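Local structure of probable uracil-DNA glycosylase (Acanthamoeba polyphaga mimivirus, 5X55) at residues T259-L262 with G266-A269; I115-D120 with P166-L171; F252-A257 with A277-Y282. The protein belongs to the uracil-DNA glycosylase superfamily and has an alpha/beta fold built round a four-stranded parallel beta-sheet. One frame throughout, in Å; residues are numbered along the deposited sequence.

Interaction 1. Residues T259-L262 with G266-A269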
# COMPACT_ATOMS: atom_id res chain seq x y z
N THR A 259 5.04 -3.57 -7.89
CA THR A 259 5.91 -2.90 -8.85
C THR A 259 5.14 -2.48 -10.09
O THR A 259 4.05 -2.99 -10.38
CB THR A 259 7.08 -3.80 -9.30
OG1 THR A 259 6.55 -5.03 -9.82
CG2 THR A 259 7.99 -4.11 -8.12
N THR A 260 5.72 -1.54 -10.83
CA THR A 260 5.36 -1.31 -12.21
C THR A 260 6.63 -0.85 -12.93
O THR A 260 7.73 -0.98 -12.40
CB THR A 260 4.19 -0.32 -12.32
OG1 THR A 260 3.71 -0.29 -13.67
CG2 THR A 260 4.56 1.09 -11.83
N VAL A 261 6.48 -0.37 -14.15
CA VAL A 261 7.59 0.19 -14.92
C VAL A 261 7.39 1.69 -14.98
O VAL A 261 6.25 2.16 -15.13
CB VAL A 261 7.68 -0.42 -16.34
CG1 VAL A 261 8.73 0.31 -17.18
CG2 VAL A 261 8.02 -1.90 -16.26
N LEU A 262 8.48 2.44 -14.84
CA LEU A 262 8.40 3.89 -14.91
C LEU A 262 7.65 4.34 -16.16
O LEU A 262 7.93 3.86 -17.27
CB LEU A 262 9.81 4.48 -14.90
CG LEU A 262 9.92 5.98 -14.65
CD1 LEU A 262 9.47 6.31 -13.24
CD2 LEU A 262 11.36 6.42 -14.90
N GLY A 266 0.37 0.07 -14.24
CA GLY A 266 -0.22 -1.23 -13.96
C GLY A 266 0.26 -2.40 -14.80
O GLY A 266 -0.52 -3.30 -15.08
N VAL A 267 1.53 -2.42 -15.22
CA VAL A 267 1.96 -3.47 -16.14
C VAL A 267 2.35 -4.76 -15.43
O VAL A 267 2.62 -5.76 -16.11
CB VAL A 267 3.12 -3.01 -17.05
CG1 VAL A 267 2.68 -1.85 -17.93
CG2 VAL A 267 4.35 -2.62 -16.24
N HIS A 268 2.36 -4.79 -14.09
CA HIS A 268 2.70 -5.99 -13.33
C HIS A 268 1.55 -6.47 -12.47
O HIS A 268 1.74 -6.95 -11.35
CB HIS A 268 3.93 -5.74 -12.47
CG HIS A 268 5.15 -5.41 -13.26
ND1 HIS A 268 6.27 -4.84 -12.70
CD2 HIS A 268 5.43 -5.58 -14.57
CE1 HIS A 268 7.18 -4.65 -13.63
NE2 HIS A 268 6.70 -5.09 -14.78
N ALA A 269 0.32 -6.37 -12.99
CA ALA A 269 -0.86 -6.66 -12.19
C ALA A 269 -1.01 -8.14 -11.86
O ALA A 269 -1.57 -8.48 -10.82
CB ALA A 269 -2.11 -6.14 -12.91
O HOH W 1 1.73 -2.91 -11.88

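Interaction 2. Residues I115-D120 with P166-L171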
# COMPACT_ATOMS: atom_id res chain seq x y z
N ILE A 115 18.77 -2.19 -11.48
CA ILE A 115 19.98 -2.66 -12.15
C ILE A 115 21.25 -2.30 -11.36
O ILE A 115 22.29 -2.94 -11.55
CB ILE A 115 20.03 -2.13 -13.60
CG1 ILE A 115 21.09 -2.87 -14.42
CG2 ILE A 115 20.26 -0.62 -13.65
CD1 ILE A 115 20.88 -4.38 -14.45
N GLU A 116 21.18 -1.33 -10.45
CA GLU A 116 22.33 -1.06 -9.58
C GLU A 116 22.42 -2.07 -8.43
O GLU A 116 23.52 -2.54 -8.12
CB GLU A 116 22.26 0.38 -9.07
CG GLU A 116 22.03 1.37 -10.20
CD GLU A 116 22.10 2.83 -9.77
OE1 GLU A 116 22.68 3.65 -10.52
OE2 GLU A 116 21.56 3.17 -8.70
N CYS A 117 21.28 -2.41 -7.79
CA CYS A 117 21.28 -3.41 -6.71
C CYS A 117 21.57 -4.81 -7.21
O CYS A 117 22.07 -5.65 -6.45
CB CYS A 117 19.94 -3.46 -5.98
SG CYS A 117 19.48 -1.96 -5.15
N PHE A 118 21.20 -5.11 -8.45
CA PHE A 118 21.38 -6.45 -9.01
C PHE A 118 22.02 -6.31 -10.38
O PHE A 118 21.37 -6.50 -11.41
CB PHE A 118 20.06 -7.21 -9.12
CG PHE A 118 19.30 -7.31 -7.82
CD1 PHE A 118 19.72 -8.16 -6.81
CD2 PHE A 118 18.15 -6.55 -7.61
CE1 PHE A 118 19.02 -8.26 -5.62
CE2 PHE A 118 17.44 -6.64 -6.43
CZ PHE A 118 17.87 -7.50 -5.43
N PRO A 119 23.32 -5.98 -10.43
CA PRO A 119 23.97 -5.73 -11.72
C PRO A 119 23.82 -6.88 -12.70
O PRO A 119 23.76 -6.65 -13.92
CB PRO A 119 25.44 -5.51 -11.35
CG PRO A 119 25.44 -5.18 -9.91
CD PRO A 119 24.27 -5.90 -9.31
N ASP A 120 23.74 -8.11 -12.20
CA ASP A 120 23.65 -9.30 -13.03
C ASP A 120 22.26 -9.93 -12.99
O ASP A 120 22.10 -11.11 -13.31
CB ASP A 120 24.73 -10.30 -12.61
CG ASP A 120 26.14 -9.70 -12.69
OD1 ASP A 120 26.53 -9.21 -13.78
OD2 ASP A 120 26.85 -9.67 -11.66
N PRO A 166 8.68 0.77 -7.41
CA PRO A 166 9.70 1.57 -6.72
C PRO A 166 11.06 0.86 -6.72
O PRO A 166 11.10 -0.33 -7.05
CB PRO A 166 9.15 1.69 -5.30
CG PRO A 166 8.40 0.40 -5.11
CD PRO A 166 7.73 0.16 -6.46
N TYR A 167 12.13 1.57 -6.35
CA TYR A 167 13.46 0.99 -6.27
C TYR A 167 13.50 -0.07 -5.16
O TYR A 167 12.67 -0.06 -4.25
CB TYR A 167 14.50 2.07 -6.02
CG TYR A 167 14.75 2.96 -7.23
CD1 TYR A 167 14.19 2.65 -8.47
CD2 TYR A 167 15.56 4.09 -7.14
CE1 TYR A 167 14.42 3.44 -9.56
CE2 TYR A 167 15.79 4.89 -8.24
CZ TYR A 167 15.21 4.56 -9.45
OH TYR A 167 15.42 5.35 -10.55
N PRO A 168 14.44 -1.02 -5.25
CA PRO A 168 14.33 -2.21 -4.40
C PRO A 168 14.52 -1.93 -2.92
O PRO A 168 13.94 -2.63 -2.09
CB PRO A 168 15.41 -3.15 -4.96
CG PRO A 168 16.23 -2.36 -5.86
CD PRO A 168 15.48 -1.15 -6.28
N GLU A 169 15.29 -0.91 -2.54
CA GLU A 169 15.37 -0.59 -1.12
C GLU A 169 14.07 0.01 -0.60
O GLU A 169 13.91 0.12 0.62
CB GLU A 169 16.53 0.36 -0.85
CG GLU A 169 17.90 -0.18 -1.28
CD GLU A 169 19.03 0.83 -1.02
OE1 GLU A 169 19.57 0.84 0.12
OE2 GLU A 169 19.36 1.61 -1.95
N LEU A 170 13.15 0.39 -1.49
CA LEU A 170 11.83 0.86 -1.08
C LEU A 170 10.72 -0.15 -1.34
O LEU A 170 9.58 0.09 -0.95
CB LEU A 170 11.49 2.17 -1.79
CG LEU A 170 12.52 3.27 -1.60
CD1 LEU A 170 12.09 4.49 -2.39
CD2 LEU A 170 12.61 3.58 -0.11
N LEU A 171 11.04 -1.28 -1.98
CA LEU A 171 10.02 -2.23 -2.42
C LEU A 171 9.09 -2.66 -1.29
O LEU A 171 7.86 -2.74 -1.46
CB LEU A 171 10.71 -3.46 -3.02
CG LEU A 171 9.73 -4.55 -3.46
CD1 LEU A 171 8.86 -4.02 -4.57
CD2 LEU A 171 10.48 -5.80 -3.89

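Interaction 3. Residues F252-A257 with A277-Y282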
# COMPACT_ATOMS: atom_id res chain seq x y z
N PHE A 252 -0.97 0.31 7.61
CA PHE A 252 -0.25 -0.58 6.69
C PHE A 252 -0.73 -0.30 5.27
O PHE A 252 -1.68 -0.91 4.78
CB PHE A 252 -0.48 -2.03 7.09
CG PHE A 252 0.38 -3.04 6.36
CD1 PHE A 252 1.75 -3.13 6.62
CD2 PHE A 252 -0.19 -3.95 5.48
CE1 PHE A 252 2.54 -4.08 5.98
CE2 PHE A 252 0.60 -4.90 4.84
CZ PHE A 252 1.97 -4.96 5.09
N MET A 253 -0.06 0.62 4.60
CA MET A 253 -0.50 1.13 3.31
C MET A 253 0.39 0.51 2.24
O MET A 253 1.50 0.98 2.00
CB MET A 253 -0.43 2.65 3.26
CG MET A 253 -1.13 3.35 4.43
SD MET A 253 -1.10 5.16 4.24
CE MET A 253 -2.23 5.31 2.83
N ILE A 254 -0.11 -0.54 1.59
CA ILE A 254 0.61 -1.24 0.54
C ILE A 254 -0.21 -1.21 -0.75
O ILE A 254 -1.42 -1.01 -0.74
CB ILE A 254 0.94 -2.69 0.93
CG1 ILE A 254 -0.36 -3.45 1.22
CG2 ILE A 254 1.86 -2.75 2.12
CD1 ILE A 254 -0.21 -4.94 1.23
N ASN A 255 0.48 -1.44 -1.86
CA ASN A 255 -0.13 -1.67 -3.16
C ASN A 255 -0.21 -3.17 -3.43
O ASN A 255 0.77 -3.89 -3.23
CB ASN A 255 0.67 -0.96 -4.25
CG ASN A 255 0.61 0.56 -4.15
OD1 ASN A 255 -0.47 1.12 -4.02
ND2 ASN A 255 1.76 1.22 -4.22
N SER A 256 -1.37 -3.65 -3.90
CA SER A 256 -1.50 -5.08 -4.18
C SER A 256 -0.55 -5.54 -5.29
O SER A 256 -0.13 -6.70 -5.31
CB SER A 256 -2.94 -5.40 -4.54
OG SER A 256 -3.35 -4.65 -5.68
N ALA A 257 -0.21 -4.65 -6.22
CA ALA A 257 0.89 -4.87 -7.17
C ALA A 257 2.09 -4.08 -6.66
O ALA A 257 2.08 -2.84 -6.68
CB ALA A 257 0.51 -4.43 -8.58
N ALA A 277 -1.96 -12.18 -1.95
CA ALA A 277 -2.95 -13.04 -1.31
C ALA A 277 -2.39 -13.71 -0.07
O ALA A 277 -3.05 -13.75 0.98
CB ALA A 277 -3.46 -14.10 -2.30
N ASP A 278 -1.15 -14.21 -0.15
CA ASP A 278 -0.53 -14.80 1.03
C ASP A 278 -0.25 -13.76 2.12
O ASP A 278 -0.27 -14.08 3.30
CB ASP A 278 0.76 -15.52 0.65
CG ASP A 278 0.51 -16.90 0.05
OD1 ASP A 278 -0.58 -17.47 0.28
OD2 ASP A 278 1.40 -17.41 -0.66
N LEU A 279 0.00 -12.51 1.74
CA LEU A 279 0.20 -11.47 2.74
C LEU A 279 -1.10 -11.18 3.50
O LEU A 279 -1.11 -11.14 4.74
CB LEU A 279 0.75 -10.21 2.06
CG LEU A 279 0.96 -8.93 2.86
CD1 LEU A 279 1.70 -9.20 4.18
CD2 LEU A 279 1.71 -7.91 1.98
N ILE A 280 -2.20 -11.02 2.75
CA ILE A 280 -3.51 -10.81 3.39
C ILE A 280 -3.85 -11.99 4.29
O ILE A 280 -4.24 -11.81 5.45
CB ILE A 280 -4.62 -10.61 2.32
CG1 ILE A 280 -4.26 -9.55 1.26
CG2 ILE A 280 -5.96 -10.33 2.99
CD1 ILE A 280 -4.12 -8.19 1.78
N ASP A 281 -3.70 -13.21 3.76
CA ASP A 281 -4.07 -14.40 4.52
C ASP A 281 -3.21 -14.54 5.76
O ASP A 281 -3.70 -14.93 6.83
CB ASP A 281 -3.95 -15.65 3.65
CG ASP A 281 -4.94 -15.65 2.49
OD1 ASP A 281 -5.92 -14.86 2.54
OD2 ASP A 281 -4.74 -16.40 1.51
N TYR A 282 -1.91 -14.25 5.64
CA TYR A 282 -1.04 -14.29 6.80
C TYR A 282 -1.53 -13.36 7.90
O TYR A 282 -1.58 -13.73 9.08
CB TYR A 282 0.39 -13.94 6.39
CG TYR A 282 1.35 -13.94 7.55
CD1 TYR A 282 1.97 -15.12 7.97
CD2 TYR A 282 1.63 -12.77 8.25
CE1 TYR A 282 2.84 -15.12 9.05
CE2 TYR A 282 2.50 -12.77 9.33
CZ TYR A 282 3.10 -13.94 9.73
OH TYR A 282 3.97 -13.94 10.79

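Interaction 1. Residues T259-L262 with G266-A269
Thr259 and His268 share the shortest direct polar bond here, 2.9 Å between Thr259 OG1 and His268 ND1; either partner could be the donor. The hydroxyl meets the imidazole at its edge, near the ring plane, and Thr259 CB also lies in that plane. A chi1 of 56° puts Thr259 OG1 between the backbone N and the carbonyl carbon, on the side from which the ring arrives. The same oxygen is hydrogen-bonded to Trp272 NE1, so two ring nitrogens hold its rotation.

The backbones of this pair are joined through water 1. It donates to Thr259 O at 2.8 Å and accepts from His268 N at 3.0 Å, so Thr259 and His268 are linked twice, once through side chains and once through solvent.

A third polar link is weak. Val267 N donates to Thr260 OG1 over 3.4 Å, nearly straight at 168°, and the stronger partner of this hydroxyl is Glu264 O in the intervening turn.

Packing takes over at Val261. Its CG2 branch lies 3.7 Å from Val267 CG2, the two side chains crossing obliquely. Val261 CG2 also comes within 3.8 Å of His268 NE2, approaching the ring at a slant, with the two side chains nearly at right angles.

The contact thus folds the loop that leads to helix 273-286 back onto strand 260-261. That short strand pairs antiparallel with strand 164-165 through a backbone bond of Thr260 with Val165, the pairing continuing just past the strand ends with Leu262 and Arg163, while the His268 ring stacks on Tyr157 of helix 146-159.

Interaction 2. Residues I115-D120 with P166-L171
Pro168, whose ring packs against Cys117, sits in a turn closed by the shorter of two backbone hydrogen bonds within the 166-171 segment, Leu170 N to Tyr167 O at 2.8 Å. With Pro168 and Glu169 as its central residues, this i to i+3 bond fits a type I turn, and a second one follows from Leu171 N to Pro168 O at 3.2 Å. Both bonds hold the backbone of this turn, from which the proline ring projects toward Cys117. Glu169, in the same turn, forms a salt bridge with Arg96.

Across the contact the interaction is apolar. Cys117 SG touches Pro168 CG at 3.4 Å, a close approach, and Cys117 CB stands 3.9 Å from the same carbon. The sulfur lies anti to its own carbonyl carbon (chi1 -63°), which carries it out from the helix end toward the proline. Phe118, the first residue to leave helical geometry, adds a looser touch: its CE2 is 4.3 Å from Pro168 CB, at an oblique angle to the ring. One face of that ring is covered near its rim by Cys117 CB.

Helix 114-117, whose Trp114 also packs on Pro168 and donates to Pro166 O, therefore rests against the loop between strand 164-165 and helix 173-177.

Interaction 3. Residues F252-A257 with A277-Y282
Ile254 and Leu279 join strand 251-255 to helix 273-286 in the alpha/beta core. The strand is an outermost one of the four-stranded parallel sheet, and the helix belongs to the beta-alpha-beta crossover that leads on to strand 291-295, past strand 185-189 in the sheet order.

Followed outward, the Ile254 side chain makes its contact by degrees. CB points at the helix but is still 5.4 Å from Leu279 CD2. At CB the chain divides. The CG2 branch turns along the strand and lies over one face of the Phe252 ring, 3.6 Å above its plane and displaced toward the rim, an intrastrand contact between residues two apart. The CG1 branch, flanked by both backbone neighbours of CA (chi1 59°), runs toward the helix; CG1 itself is 5.0 Å from Leu279 CD2. An extended chi2 of 164° then carries CD1 the rest of the way, to 3.6 Å from Leu279 CD2. The two side chains meet tip to tip, so the contact is narrow, burying 113 Å² over both sides.

Leu279 answers from the helix with its branched end pointing at the sheet. It also touches Phe137 of helix 135-142, so helix 273-286 is packed on the sheet and on a neighbouring helix at once. Thr174 of helix 173-177 touches both Phe252 and Ile254. Beyond the apolar contact, Ser256 O accepts a hydrogen bond from Thr276 OG1, a polar tie between the same helix and the chain near the end of the 252-257 segment.

The Leu279 CD2 methyl also reaches the Phe252 ring at its edge, near the ring plane, 4.3 Å from Phe252 CZ.

How the interactions relate
Interaction 1 is the one that touches both others: its centre is about 15 Å from that of interaction 2 and about 16 Å from that of interaction 3. Thr259 CG2 packs on Leu171 CD1 at 3.7 Å, while His268 O is 3.9 Å from Ala257 CB. Interactions 2 and 3 have centres about 21 Å apart and do not touch, their nearest atoms being about 6 Å apart. Along the chain, interaction 1 is nested inside the loop closed by interaction 3, so the excursion between strand 251-255 and helix 273-286 is tied twice. Interaction 2 closes earlier in the chain and meets that excursion through residues 166-171.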